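PDB 5N5S: ALDH21) from Physcomitrella patens subsp. patens, which probably oxidises D-glyceraldehyde 3-phosphate to 3-phosphoglycerate with NADP(+) as electron acceptor, as a member of the aldehyde dehydrogenase family. Local coordinates for residues K168-I173 against V506-N511; G180-V185 against V205-V210; I269-K274 against L484-I489; K281-L286 against G488-G493. One frame throughout, in Å; residues are numbered along the deposited sequence.

Contact 1. Residues K168-I173 against V506-N511; sequences KGLQGI and VLVMRN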
# COMPACT_ATOMS: atom_id res chain seq x y z
N LYS B 168 -21.32 1.92 -13.32
CA LYS B 168 -20.62 2.55 -14.44
C LYS B 168 -20.45 4.06 -14.19
O LYS B 168 -21.40 4.75 -13.77
CB LYS B 168 -21.42 2.32 -15.73
CG LYS B 168 -20.85 3.01 -16.99
CD LYS B 168 -21.86 3.00 -18.13
CE LYS B 168 -21.30 3.60 -19.40
NZ LYS B 168 -22.25 3.46 -20.54
N GLY B 169 -19.24 4.56 -14.47
CA GLY B 169 -18.90 5.98 -14.36
C GLY B 169 -18.63 6.47 -12.95
O GLY B 169 -18.61 7.67 -12.71
N LEU B 170 -18.41 5.53 -12.01
CA LEU B 170 -18.13 5.89 -10.63
C LEU B 170 -16.67 5.69 -10.28
O LEU B 170 -16.07 4.69 -10.67
CB LEU B 170 -19.06 5.18 -9.63
CG LEU B 170 -20.58 5.46 -9.76
CD1 LEU B 170 -21.38 4.53 -8.88
CD2 LEU B 170 -20.92 6.89 -9.42
N GLN B 171 -16.10 6.65 -9.57
CA GLN B 171 -14.73 6.61 -9.08
C GLN B 171 -14.73 7.26 -7.69
O GLN B 171 -15.69 7.94 -7.34
CB GLN B 171 -13.75 7.28 -10.08
CG GLN B 171 -13.68 8.80 -10.00
CD GLN B 171 -12.97 9.44 -11.16
OE1 GLN B 171 -13.58 10.10 -12.01
NE2 GLN B 171 -11.66 9.38 -11.15
N GLY B 172 -13.70 7.01 -6.89
CA GLY B 172 -13.67 7.58 -5.55
C GLY B 172 -12.31 8.05 -5.10
O GLY B 172 -11.29 7.52 -5.55
N ILE B 173 -12.29 9.05 -4.21
CA ILE B 173 -11.08 9.55 -3.57
C ILE B 173 -11.27 9.32 -2.08
O ILE B 173 -12.21 9.84 -1.50
CB ILE B 173 -10.70 11.02 -3.91
CG1 ILE B 173 -10.38 11.18 -5.40
CG2 ILE B 173 -9.51 11.49 -3.02
CD1 ILE B 173 -10.47 12.64 -5.91
N VAL B 506 -14.76 9.37 2.00
CA VAL B 506 -14.73 9.06 0.57
C VAL B 506 -15.52 10.10 -0.25
O VAL B 506 -16.60 10.52 0.16
CB VAL B 506 -15.16 7.58 0.25
CG1 VAL B 506 -16.62 7.32 0.65
CG2 VAL B 506 -14.92 7.22 -1.22
N LEU B 507 -14.94 10.54 -1.37
CA LEU B 507 -15.60 11.40 -2.32
C LEU B 507 -16.02 10.46 -3.46
O LEU B 507 -15.17 9.94 -4.16
CB LEU B 507 -14.68 12.54 -2.83
CG LEU B 507 -15.31 13.54 -3.83
CD1 LEU B 507 -16.50 14.30 -3.22
CD2 LEU B 507 -14.27 14.52 -4.34
N VAL B 508 -17.33 10.17 -3.56
CA VAL B 508 -17.86 9.28 -4.60
C VAL B 508 -18.23 10.16 -5.76
O VAL B 508 -19.10 11.01 -5.64
CB VAL B 508 -19.03 8.39 -4.11
CG1 VAL B 508 -19.59 7.55 -5.26
CG2 VAL B 508 -18.59 7.49 -2.95
N MET B 509 -17.52 10.00 -6.88
CA MET B 509 -17.63 10.82 -8.07
C MET B 509 -18.36 10.14 -9.21
O MET B 509 -17.93 9.11 -9.72
CB MET B 509 -16.24 11.30 -8.52
CG MET B 509 -15.43 11.90 -7.39
SD MET B 509 -13.65 11.85 -7.75
CE MET B 509 -13.47 13.40 -8.55
N ARG B 510 -19.47 10.74 -9.62
CA ARG B 510 -20.32 10.27 -10.70
C ARG B 510 -20.00 11.07 -11.96
O ARG B 510 -20.25 12.28 -12.00
CB ARG B 510 -21.81 10.39 -10.29
CG ARG B 510 -22.84 10.55 -11.40
CD ARG B 510 -23.50 9.27 -11.84
NE ARG B 510 -24.18 8.60 -10.74
CZ ARG B 510 -24.54 7.32 -10.77
NH1 ARG B 510 -24.32 6.59 -11.86
NH2 ARG B 510 -25.13 6.77 -9.72
N ASN B 511 -19.41 10.38 -12.97
CA ASN B 511 -19.05 10.90 -14.30
C ASN B 511 -18.29 12.23 -14.25
O ASN B 511 -18.58 13.15 -15.02
CB ASN B 511 -20.29 11.00 -15.23
CG ASN B 511 -20.98 9.67 -15.47
OD1 ASN B 511 -20.38 8.65 -15.83
ND2 ASN B 511 -22.27 9.68 -15.26
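Leu170-Ile173 and Val506-Arg510 are neighbouring strands of the three-stranded antiparallel sheet that aldehyde dehydrogenases use for oligomerisation; the axes of these short strand segments approach to 4.6 Å, their directions 157° apart. Five backbone hydrogen bonds fix the register. Gln171 and Met509 form a hydrogen-bonded pair, with Met509 N to Gln171 O at 2.8 Å and the return bond from Gln171 N to Met509 O at 3.1 Å. Ile173 and Leu507 repeat the pattern, and Asn511 N extends it by binding Gly169 O.

On the face carrying Gln171, Ile173 and Met509, the sulfur reaches both neighbours: Met509 SD lies 3.8 Å from both Gln171 CG and Ile173 CD1. The bent end of the chain (chi3 91°) leaves Met509 CE 4.1 Å from Ile173 CD1. Cutting Met509 back to an alanine would probably strip Gln171 CG and Ile173 CD1 of their shared neighbour and open a gap between them.

On the other face, Leu170 CD2 sits over the centre of the Arg510 guanidinium, 3.9 Å from Arg510 CZ. Arg510 NH2 makes a salt bridge to Asp470 of the second subunit, and Val506-Met509 pair in parallel with a strand of that subunit. The contact therefore joins a polar backbone ladder to apolar cover, with a methyl group flanking an arginine whose charge is matched across the subunit interface.

Contact 2. Residues G180-V185 against V205-V210; sequences GPVSMV and VGCPFV. With NAP (NADP nicotinamide-adenine-dinucleotide phosphate), chain G.
Val182 and Phe209 pair in parallel, joining the first and last strands of a beta-alpha-beta unit in the nucleotide-binding domain, in which helix 193-205 makes the crossover between strands 182-185 and 209-212. Three backbone hydrogen bonds define the pairing: Val182 N to Pro208 O at 3.0 Å, Val210 N to Val182 O at 3.1 Å, and Met184 N to Val210 O at 3.0 Å. The middle one is the straightest at its acceptor, with a C=O...N angle of 176°.

The tight part is a Met-aromatic contact on the side where Val182, Met184 and Phe209 meet. Met184 SD lies 4.3 Å from the centroid of the Phe209 ring, 37° off its normal and so obliquely placed, while Met184 CE is 3.7 Å from Phe209 CB. Beyond CG the methionine is fully extended (chi3 174°), which carries its methyl past the ring to the root of the phenylalanine. With an alanine in place of Met184, the Phe209 ring would probably lose its sulfur neighbour and be freer to shift.

Packing is looser toward Gly180, the partly exposed end of the contact, where Pro181 CG and Pro208 CG approach only to 4.4 Å. Gly206 is the C-prime residue of the Schellman motif that ends the connecting helix. At the far end of its strand, Val185 CG1 lies 3.3 Å from O4B of NADP.

Around this pair, strand 260-264 flanks strand 182-185, helix 193-205 packs on Met184 and Phe209, and helix 75-94 packs against Pro208 and Val210.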
# COMPACT_ATOMS: atom_id res chain seq x y z
N GLY B 180 -10.46 14.56 15.84
CA GLY B 180 -10.83 15.69 16.68
C GLY B 180 -10.10 15.66 18.02
O GLY B 180 -9.02 15.07 18.10
N PRO B 181 -10.68 16.28 19.10
CA PRO B 181 -9.99 16.29 20.41
C PRO B 181 -9.75 14.91 20.98
O PRO B 181 -10.61 14.04 20.92
CB PRO B 181 -10.91 17.13 21.29
CG PRO B 181 -11.72 17.97 20.31
CD PRO B 181 -11.94 17.05 19.15
N VAL B 182 -8.53 14.70 21.49
CA VAL B 182 -8.08 13.43 22.03
C VAL B 182 -7.83 13.56 23.53
O VAL B 182 -7.23 14.54 23.99
CB VAL B 182 -6.83 12.93 21.26
CG1 VAL B 182 -6.38 11.55 21.73
CG2 VAL B 182 -7.06 12.92 19.74
N SER B 183 -8.29 12.57 24.30
CA SER B 183 -8.05 12.48 25.73
C SER B 183 -6.91 11.47 25.91
O SER B 183 -6.98 10.35 25.39
CB SER B 183 -9.29 12.02 26.47
OG SER B 183 -9.01 11.94 27.86
N MET B 184 -5.86 11.89 26.63
CA MET B 184 -4.70 11.04 26.87
C MET B 184 -4.46 10.82 28.35
O MET B 184 -4.44 11.77 29.13
CB MET B 184 -3.44 11.62 26.22
CG MET B 184 -3.57 11.80 24.74
SD MET B 184 -2.29 12.88 24.16
CE MET B 184 -2.58 12.75 22.44
N VAL B 185 -4.32 9.56 28.72
CA VAL B 185 -4.04 9.14 30.09
C VAL B 185 -2.85 8.18 30.01
O VAL B 185 -2.93 7.16 29.32
CB VAL B 185 -5.28 8.54 30.81
CG1 VAL B 185 -4.97 8.23 32.26
CG2 VAL B 185 -6.49 9.47 30.72
N VAL B 205 -0.88 14.17 12.90
CA VAL B 205 -2.21 14.11 12.28
C VAL B 205 -2.89 15.50 12.27
O VAL B 205 -3.51 15.87 11.26
CB VAL B 205 -3.04 13.01 13.00
CG1 VAL B 205 -4.54 13.25 12.91
CG2 VAL B 205 -2.68 11.63 12.47
N GLY B 206 -2.77 16.25 13.37
CA GLY B 206 -3.39 17.56 13.54
C GLY B 206 -4.62 17.48 14.41
O GLY B 206 -5.69 17.97 14.03
N CYS B 207 -4.49 16.80 15.56
CA CYS B 207 -5.53 16.58 16.57
C CYS B 207 -5.17 17.38 17.82
O CYS B 207 -4.09 17.16 18.37
CB CYS B 207 -5.64 15.10 16.92
SG CYS B 207 -6.64 14.12 15.77
N PRO B 208 -6.07 18.26 18.33
CA PRO B 208 -5.77 18.92 19.62
C PRO B 208 -5.93 17.88 20.74
O PRO B 208 -6.63 16.87 20.54
CB PRO B 208 -6.80 20.05 19.70
CG PRO B 208 -7.93 19.59 18.88
CD PRO B 208 -7.42 18.62 17.85
N PHE B 209 -5.25 18.06 21.87
CA PHE B 209 -5.32 17.09 22.95
C PHE B 209 -5.25 17.66 24.36
O PHE B 209 -4.75 18.77 24.57
CB PHE B 209 -4.23 16.00 22.77
CG PHE B 209 -2.81 16.50 22.90
CD1 PHE B 209 -2.20 16.59 24.15
CD2 PHE B 209 -2.08 16.87 21.77
CE1 PHE B 209 -0.88 17.04 24.26
CE2 PHE B 209 -0.77 17.31 21.89
CZ PHE B 209 -0.18 17.40 23.13
N VAL B 210 -5.71 16.85 25.33
CA VAL B 210 -5.65 17.15 26.77
C VAL B 210 -5.05 15.91 27.41
O VAL B 210 -5.64 14.82 27.33
CB VAL B 210 -7.00 17.59 27.43
CG1 VAL B 210 -6.75 18.12 28.84
CG2 VAL B 210 -7.71 18.66 26.60
PA NAP G . -2.68 2.85 36.48
O1A NAP G . -3.89 2.17 35.97
O2A NAP G . -2.60 2.91 38.01
O5B NAP G . -2.66 4.39 36.04
C5B NAP G . -2.43 4.92 34.71
C4B NAP G . -3.02 6.31 34.66
O4B NAP G . -4.45 6.25 34.85
C3B NAP G . -2.50 7.32 35.68
O3B NAP G . -2.29 8.58 35.04
C2B NAP G . -3.62 7.37 36.71
O2B NAP G . -3.66 8.54 37.56
C1B NAP G . -4.84 7.21 35.81
N9A NAP G . -6.14 6.83 36.36
C8A NAP G . -6.41 5.81 37.23
N7A NAP G . -7.69 5.66 37.49
C5A NAP G . -8.30 6.65 36.74
C6A NAP G . -9.65 7.01 36.56
N6A NAP G . -10.67 6.36 37.13
N1A NAP G . -9.92 8.04 35.72
C2A NAP G . -8.91 8.67 35.12
N3A NAP G . -7.59 8.41 35.21
C4A NAP G . -7.36 7.38 36.04
O3 NAP G . -1.23 2.34 36.03
PN NAP G . 0.27 2.65 36.48
O1N NAP G . 0.49 2.10 37.84
O2N NAP G . 0.57 4.07 36.23
O5D NAP G . 1.06 1.74 35.43
C5D NAP G . 1.17 0.30 35.60
C4D NAP G . 0.30 -0.46 34.62
O4D NAP G . 0.46 0.08 33.29
C3D NAP G . 0.65 -1.94 34.48
O3D NAP G . -0.51 -2.76 34.37
C2D NAP G . 1.47 -1.93 33.19
O2D NAP G . 1.57 -3.18 32.51
C1D NAP G . 0.61 -0.95 32.34
N1N NAP G . 1.42 -0.41 31.17
C2N NAP G . 1.02 -0.69 29.84
C3N NAP G . 1.85 -0.30 28.80
C7N NAP G . 1.62 -0.65 27.34
O7N NAP G . 2.34 -0.11 26.47
N7N NAP G . 0.63 -1.49 27.03
C4N NAP G . 3.03 0.38 29.10
C5N NAP G . 3.38 0.65 30.41
C6N NAP G . 2.56 0.25 31.43
P2B NAP G . -2.79 8.76 38.89
O1X NAP G . -1.61 7.82 39.03
O2X NAP G . -3.79 8.66 40.06
O3X NAP G . -2.38 10.21 38.67

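Contact 3. Residues I269-K274 against L484-I489; sequences IGWDMK and LKDSGI. With NAP (NADP nicotinamide-adenine-dinucleotide phosphate), chain G.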
# COMPACT_ATOMS: atom_id res chain seq x y z
N ILE B 269 -8.44 -0.74 35.42
CA ILE B 269 -8.73 0.70 35.27
C ILE B 269 -9.15 1.00 33.83
O ILE B 269 -10.16 1.67 33.61
CB ILE B 269 -7.52 1.59 35.74
CG1 ILE B 269 -7.23 1.46 37.27
CG2 ILE B 269 -7.67 3.05 35.33
CD1 ILE B 269 -8.29 1.96 38.29
N GLY B 270 -8.39 0.48 32.87
CA GLY B 270 -8.61 0.65 31.44
C GLY B 270 -9.93 0.11 30.94
O GLY B 270 -10.69 0.83 30.27
N TRP B 271 -10.23 -1.16 31.26
CA TRP B 271 -11.48 -1.81 30.86
C TRP B 271 -12.71 -1.10 31.42
O TRP B 271 -13.72 -1.01 30.72
CB TRP B 271 -11.46 -3.30 31.20
CG TRP B 271 -10.46 -4.09 30.41
CD1 TRP B 271 -9.46 -4.88 30.90
CD2 TRP B 271 -10.35 -4.16 28.98
NE1 TRP B 271 -8.75 -5.45 29.88
CE2 TRP B 271 -9.27 -5.03 28.68
CE3 TRP B 271 -11.06 -3.58 27.91
CZ2 TRP B 271 -8.89 -5.33 27.36
CZ3 TRP B 271 -10.68 -3.88 26.61
CH2 TRP B 271 -9.60 -4.74 26.35
N ASP B 272 -12.61 -0.55 32.64
CA ASP B 272 -13.69 0.21 33.27
C ASP B 272 -13.86 1.57 32.57
O ASP B 272 -14.99 2.04 32.42
CB ASP B 272 -13.45 0.36 34.78
CG ASP B 272 -14.49 1.22 35.46
OD1 ASP B 272 -15.68 0.82 35.46
OD2 ASP B 272 -14.14 2.32 35.93
N MET B 273 -12.74 2.18 32.13
CA MET B 273 -12.73 3.44 31.38
C MET B 273 -13.39 3.27 30.02
O MET B 273 -14.09 4.17 29.57
CB MET B 273 -11.32 3.99 31.23
CG MET B 273 -10.91 4.86 32.39
SD MET B 273 -9.18 5.35 32.36
CE MET B 273 -9.21 6.59 31.14
N LYS B 274 -13.19 2.11 29.37
CA LYS B 274 -13.79 1.77 28.07
C LYS B 274 -15.32 1.67 28.24
O LYS B 274 -16.07 2.15 27.38
CB LYS B 274 -13.20 0.45 27.53
CG LYS B 274 -13.75 0.02 26.17
CD LYS B 274 -13.26 -1.36 25.79
CE LYS B 274 -13.62 -1.74 24.38
NZ LYS B 274 -15.01 -2.25 24.26
N LEU B 484 -3.68 -8.49 22.87
CA LEU B 484 -4.84 -9.33 22.68
C LEU B 484 -5.36 -9.60 24.09
O LEU B 484 -4.68 -9.28 25.08
CB LEU B 484 -4.48 -10.67 21.99
CG LEU B 484 -4.04 -10.66 20.52
CD1 LEU B 484 -4.11 -12.06 19.93
CD2 LEU B 484 -4.89 -9.76 19.66
N LYS B 485 -6.57 -10.18 24.18
CA LYS B 485 -7.22 -10.53 25.44
C LYS B 485 -7.34 -9.30 26.38
O LYS B 485 -7.76 -8.24 25.92
CB LYS B 485 -6.51 -11.74 26.09
CG LYS B 485 -6.27 -12.93 25.18
CD LYS B 485 -5.48 -13.99 25.93
CE LYS B 485 -5.19 -15.20 25.11
NZ LYS B 485 -4.27 -16.12 25.83
N ASP B 486 -6.92 -9.44 27.65
CA ASP B 486 -6.98 -8.38 28.66
C ASP B 486 -5.86 -7.33 28.54
O ASP B 486 -5.89 -6.33 29.27
CB ASP B 486 -7.01 -8.98 30.09
CG ASP B 486 -8.31 -9.65 30.49
OD1 ASP B 486 -9.21 -9.79 29.62
OD2 ASP B 486 -8.43 -10.04 31.67
N SER B 487 -4.89 -7.54 27.62
CA SER B 487 -3.77 -6.61 27.39
C SER B 487 -4.17 -5.37 26.58
O SER B 487 -3.37 -4.43 26.45
CB SER B 487 -2.58 -7.33 26.78
OG SER B 487 -2.10 -8.28 27.72
N GLY B 488 -5.40 -5.36 26.07
CA GLY B 488 -5.95 -4.20 25.38
C GLY B 488 -6.63 -4.43 24.07
O GLY B 488 -7.05 -5.55 23.76
N ILE B 489 -6.77 -3.35 23.32
CA ILE B 489 -7.36 -3.21 21.97
C ILE B 489 -6.63 -2.07 21.25
O ILE B 489 -6.24 -1.08 21.89
CB ILE B 489 -8.91 -2.98 21.93
CG1 ILE B 489 -9.36 -1.78 22.80
CG2 ILE B 489 -9.70 -4.25 22.26
CD1 ILE B 489 -10.61 -1.11 22.29
PA NAP G . -2.68 2.85 36.48
O1A NAP G . -3.89 2.17 35.97
O2A NAP G . -2.60 2.91 38.01
O5B NAP G . -2.66 4.39 36.04
C5B NAP G . -2.43 4.92 34.71
C4B NAP G . -3.02 6.31 34.66
O4B NAP G . -4.45 6.25 34.85
C3B NAP G . -2.50 7.32 35.68
O3B NAP G . -2.29 8.58 35.04
C2B NAP G . -3.62 7.37 36.71
O2B NAP G . -3.66 8.54 37.56
C1B NAP G . -4.84 7.21 35.81
N9A NAP G . -6.14 6.83 36.36
C8A NAP G . -6.41 5.81 37.23
N7A NAP G . -7.69 5.66 37.49
C5A NAP G . -8.30 6.65 36.74
C6A NAP G . -9.65 7.01 36.56
N6A NAP G . -10.67 6.36 37.13
N1A NAP G . -9.92 8.04 35.72
C2A NAP G . -8.91 8.67 35.12
N3A NAP G . -7.59 8.41 35.21
C4A NAP G . -7.36 7.38 36.04
O3 NAP G . -1.23 2.34 36.03
PN NAP G . 0.27 2.65 36.48
O1N NAP G . 0.49 2.10 37.84
O2N NAP G . 0.57 4.07 36.23
O5D NAP G . 1.06 1.74 35.43
C5D NAP G . 1.17 0.30 35.60
C4D NAP G . 0.30 -0.46 34.62
O4D NAP G . 0.46 0.08 33.29
C3D NAP G . 0.65 -1.94 34.48
O3D NAP G . -0.51 -2.76 34.37
C2D NAP G . 1.47 -1.93 33.19
O2D NAP G . 1.57 -3.18 32.51
C1D NAP G . 0.61 -0.95 32.34
N1N NAP G . 1.42 -0.41 31.17
C2N NAP G . 1.02 -0.69 29.84
C3N NAP G . 1.85 -0.30 28.80
C7N NAP G . 1.62 -0.65 27.34
O7N NAP G . 2.34 -0.11 26.47
N7N NAP G . 0.63 -1.49 27.03
C4N NAP G . 3.03 0.38 29.10
C5N NAP G . 3.38 0.65 30.41
C6N NAP G . 2.56 0.25 31.43
P2B NAP G . -2.79 8.76 38.89
O1X NAP G . -1.61 7.82 39.03
O2X NAP G . -3.79 8.66 40.06
O3X NAP G . -2.38 10.21 38.67
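Trp271 and Gly488 mark the nearest backbone approach, 8.1 Å between their CA atoms, so side chains must bridge residues 269-274 of helix 267-276 and the turn that leads into strand 488-489. Gly270 ends a glycine-rich turn resembling the GxGxxG pattern, in the Rossmann-type coenzyme domain of aldehyde dehydrogenases, and Ile269 CG2 lies 3.4 Å from N7A of the NADP adenine.

Trp271 carries most of the contact. From the indole, Trp271 NE1 donates to Asp486 O at 3.1 Å, but the bond is bent: the N-H...O angle is 140°, and the donor stands 30° out of the carbonyl plane. Further round the ring, Trp271 CZ2 comes 3.4 Å from Lys485 O, and the ring edge at Trp271 CH2 meets Ile489 CG2 at 4.1 Å. Lys279 of the second subunit makes a cation-pi contact with the indole and a salt bridge with Asp486, so the subunit interface runs beside this junction.

Lys274 crosses the Ile489 side chain at about a right angle. A bend at its end (chi4 -82°) turns NZ aside to backbone carbonyls of Gly278 and Lys280 of the second subunit, while the apolar part of the chain does the packing: Lys274 CE rests 3.7 Å from Ile489 CD1.

Contact 4. Residues K281-L286 against G488-G493; sequences KVVMEL and GIQREG. With NAP (NADP nicotinamide-adenine-dinucleotide phosphate), chain G.
Met284 and Ile489 form an antiparallel hydrogen-bonded pair that adds the short strand 488-489 to the edge of the Rossmann-type sheet, through Met284 N to Ile489 O at 3.1 Å and Ile489 N to Met284 O at 3.2 Å. At Gly488, a CB would run into Met284 O, which, with its backbone angles, calls for glycine.

Next along strand 281-285, Glu285 is the predicted active-site glutamate. Glu285 CB already lies against the coenzyme, 3.4 Å from the carboxamide nitrogen N7N of NADP. Glu285 CG packs on the second acid of the contact, 3.8 Å from Glu492 CD, the two carboxylate planes being 33° apart. A turn at chi2 (-67°) then folds the carboxylate so that its two oxygens point different ways: Glu285 OE1 lies 3.5 Å from Glu492 N, whereas OE2 returns to NADP. Glu492 itself is salt-bridged through OE2 to Lys198, and Tyr481 of the succinate-binding site touches Glu285.

The nicotinamide is thus held through its amide by two neighbouring residues of one chain segment: N7N of NADP donates to Glu285 OE2 at 3.2 Å and to Leu286 O at 3.0 Å.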
# COMPACT_ATOMS: atom_id res chain seq x y z
N LYS B 281 -14.17 6.83 20.38
CA LYS B 281 -13.33 5.69 20.07
C LYS B 281 -12.36 5.51 21.25
O LYS B 281 -12.08 6.45 21.99
CB LYS B 281 -12.59 5.85 18.72
CG LYS B 281 -13.50 5.68 17.51
CD LYS B 281 -12.73 5.54 16.19
CE LYS B 281 -13.64 5.73 14.99
NZ LYS B 281 -12.97 5.36 13.71
N VAL B 282 -11.89 4.27 21.44
CA VAL B 282 -11.01 3.91 22.54
C VAL B 282 -9.79 3.11 22.05
O VAL B 282 -9.90 2.28 21.14
CB VAL B 282 -11.86 3.18 23.63
CG1 VAL B 282 -11.09 2.09 24.36
CG2 VAL B 282 -12.48 4.17 24.61
N VAL B 283 -8.62 3.43 22.63
CA VAL B 283 -7.32 2.77 22.44
C VAL B 283 -6.90 2.36 23.85
O VAL B 283 -6.89 3.22 24.75
CB VAL B 283 -6.27 3.69 21.76
CG1 VAL B 283 -4.89 3.00 21.68
CG2 VAL B 283 -6.72 4.13 20.37
N MET B 284 -6.62 1.06 24.06
CA MET B 284 -6.23 0.49 25.36
C MET B 284 -4.89 -0.22 25.33
O MET B 284 -4.77 -1.29 24.74
CB MET B 284 -7.33 -0.45 25.91
CG MET B 284 -8.58 0.26 26.36
SD MET B 284 -8.32 1.18 27.88
CE MET B 284 -9.44 2.56 27.63
N GLU B 285 -3.89 0.37 25.99
CA GLU B 285 -2.55 -0.21 26.13
C GLU B 285 -2.44 -0.63 27.60
O GLU B 285 -2.18 0.22 28.46
CB GLU B 285 -1.47 0.81 25.73
CG GLU B 285 -1.32 1.03 24.23
CD GLU B 285 -0.80 -0.15 23.42
OE1 GLU B 285 -1.16 -0.25 22.23
OE2 GLU B 285 -0.07 -1.00 23.99
N LEU B 286 -2.73 -1.90 27.91
CA LEU B 286 -2.79 -2.38 29.29
C LEU B 286 -1.64 -3.35 29.66
O LEU B 286 -0.64 -3.40 28.95
CB LEU B 286 -4.18 -2.97 29.60
CG LEU B 286 -5.36 -2.18 29.00
CD1 LEU B 286 -6.57 -3.01 28.90
CD2 LEU B 286 -5.66 -0.91 29.76
N GLY B 488 -5.40 -5.36 26.07
CA GLY B 488 -5.95 -4.20 25.38
C GLY B 488 -6.63 -4.43 24.07
O GLY B 488 -7.05 -5.55 23.76
N ILE B 489 -6.77 -3.35 23.32
CA ILE B 489 -7.36 -3.21 21.97
C ILE B 489 -6.63 -2.07 21.25
O ILE B 489 -6.24 -1.08 21.89
CB ILE B 489 -8.91 -2.98 21.93
CG1 ILE B 489 -9.36 -1.78 22.80
CG2 ILE B 489 -9.70 -4.25 22.26
CD1 ILE B 489 -10.61 -1.11 22.29
N GLN B 490 -6.45 -2.21 19.93
CA GLN B 490 -5.79 -1.26 19.02
C GLN B 490 -4.26 -1.34 19.13
O GLN B 490 -3.73 -2.13 19.91
CB GLN B 490 -6.31 0.20 19.15
CG GLN B 490 -7.82 0.37 19.06
CD GLN B 490 -8.43 -0.22 17.82
OE1 GLN B 490 -8.27 0.28 16.71
NE2 GLN B 490 -9.24 -1.24 18.01
N ARG B 491 -3.56 -0.56 18.30
CA ARG B 491 -2.10 -0.59 18.24
C ARG B 491 -1.46 0.77 18.28
O ARG B 491 -1.91 1.71 17.59
CB ARG B 491 -1.59 -1.31 16.96
CG ARG B 491 -1.96 -2.80 16.83
CD ARG B 491 -1.28 -3.68 17.88
NE ARG B 491 -1.73 -5.07 17.78
CZ ARG B 491 -2.78 -5.58 18.42
NH1 ARG B 491 -3.51 -4.82 19.23
NH2 ARG B 491 -3.09 -6.85 18.27
N GLU B 492 -0.35 0.84 19.01
CA GLU B 492 0.56 1.97 19.08
C GLU B 492 1.77 1.68 18.18
O GLU B 492 1.76 0.71 17.42
CB GLU B 492 0.88 2.42 20.50
CG GLU B 492 -0.17 3.42 20.99
CD GLU B 492 0.08 4.07 22.33
OE1 GLU B 492 1.18 3.90 22.91
OE2 GLU B 492 -0.85 4.75 22.83
N GLY B 493 2.75 2.56 18.19
CA GLY B 493 3.80 2.61 17.19
C GLY B 493 3.22 3.68 16.30
O GLY B 493 2.04 3.61 15.93
PA NAP G . -2.68 2.85 36.48
O1A NAP G . -3.89 2.17 35.97
O2A NAP G . -2.60 2.91 38.01
O5B NAP G . -2.66 4.39 36.04
C5B NAP G . -2.43 4.92 34.71
C4B NAP G . -3.02 6.31 34.66
O4B NAP G . -4.45 6.25 34.85
C3B NAP G . -2.50 7.32 35.68
O3B NAP G . -2.29 8.58 35.04
C2B NAP G . -3.62 7.37 36.71
O2B NAP G . -3.66 8.54 37.56
C1B NAP G . -4.84 7.21 35.81
N9A NAP G . -6.14 6.83 36.36
C8A NAP G . -6.41 5.81 37.23
N7A NAP G . -7.69 5.66 37.49
C5A NAP G . -8.30 6.65 36.74
C6A NAP G . -9.65 7.01 36.56
N6A NAP G . -10.67 6.36 37.13
N1A NAP G . -9.92 8.04 35.72
C2A NAP G . -8.91 8.67 35.12
N3A NAP G . -7.59 8.41 35.21
C4A NAP G . -7.36 7.38 36.04
O3 NAP G . -1.23 2.34 36.03
PN NAP G . 0.27 2.65 36.48
O1N NAP G . 0.49 2.10 37.84
O2N NAP G . 0.57 4.07 36.23
O5D NAP G . 1.06 1.74 35.43
C5D NAP G . 1.17 0.30 35.60
C4D NAP G . 0.30 -0.46 34.62
O4D NAP G . 0.46 0.08 33.29
C3D NAP G . 0.65 -1.94 34.48
O3D NAP G . -0.51 -2.76 34.37
C2D NAP G . 1.47 -1.93 33.19
O2D NAP G . 1.57 -3.18 32.51
C1D NAP G . 0.61 -0.95 32.34
N1N NAP G . 1.42 -0.41 31.17
C2N NAP G . 1.02 -0.69 29.84
C3N NAP G . 1.85 -0.30 28.80
C7N NAP G . 1.62 -0.65 27.34
O7N NAP G . 2.34 -0.11 26.47
N7N NAP G . 0.63 -1.49 27.03
C4N NAP G . 3.03 0.38 29.10
C5N NAP G . 3.38 0.65 30.41
C6N NAP G . 2.56 0.25 31.43
P2B NAP G . -2.79 8.76 38.89
O1X NAP G . -1.61 7.82 39.03
O2X NAP G . -3.79 8.66 40.06
O3X NAP G . -2.38 10.21 38.67

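How the contacts relate
Contacts 2, 3 and 4 all touch the one coenzyme, while contact 1 lies apart, its centre 32 to 39 Å from theirs, in the oligomerisation sheet. Contact 2 reaches the adenosine side of NADP, contact 3 the adenine and diphosphate, and contact 4 the nicotinamide amide at the predicted active site. Contacts 3 and 4, with centres 8 Å apart, share Gly488 and Ile489 and also touch through Trp271 CE2 and Leu286 CD1 at 3.4 Å. Contact 2 meets contact 3 where Val185 CG2 is 4.0 Å from Met273 CE, and shares its sheet with contact 4. Along the chain, the other three are nested within the loop that contact 1 closes; contacts 1, 3 and 4 all touch the second subunit.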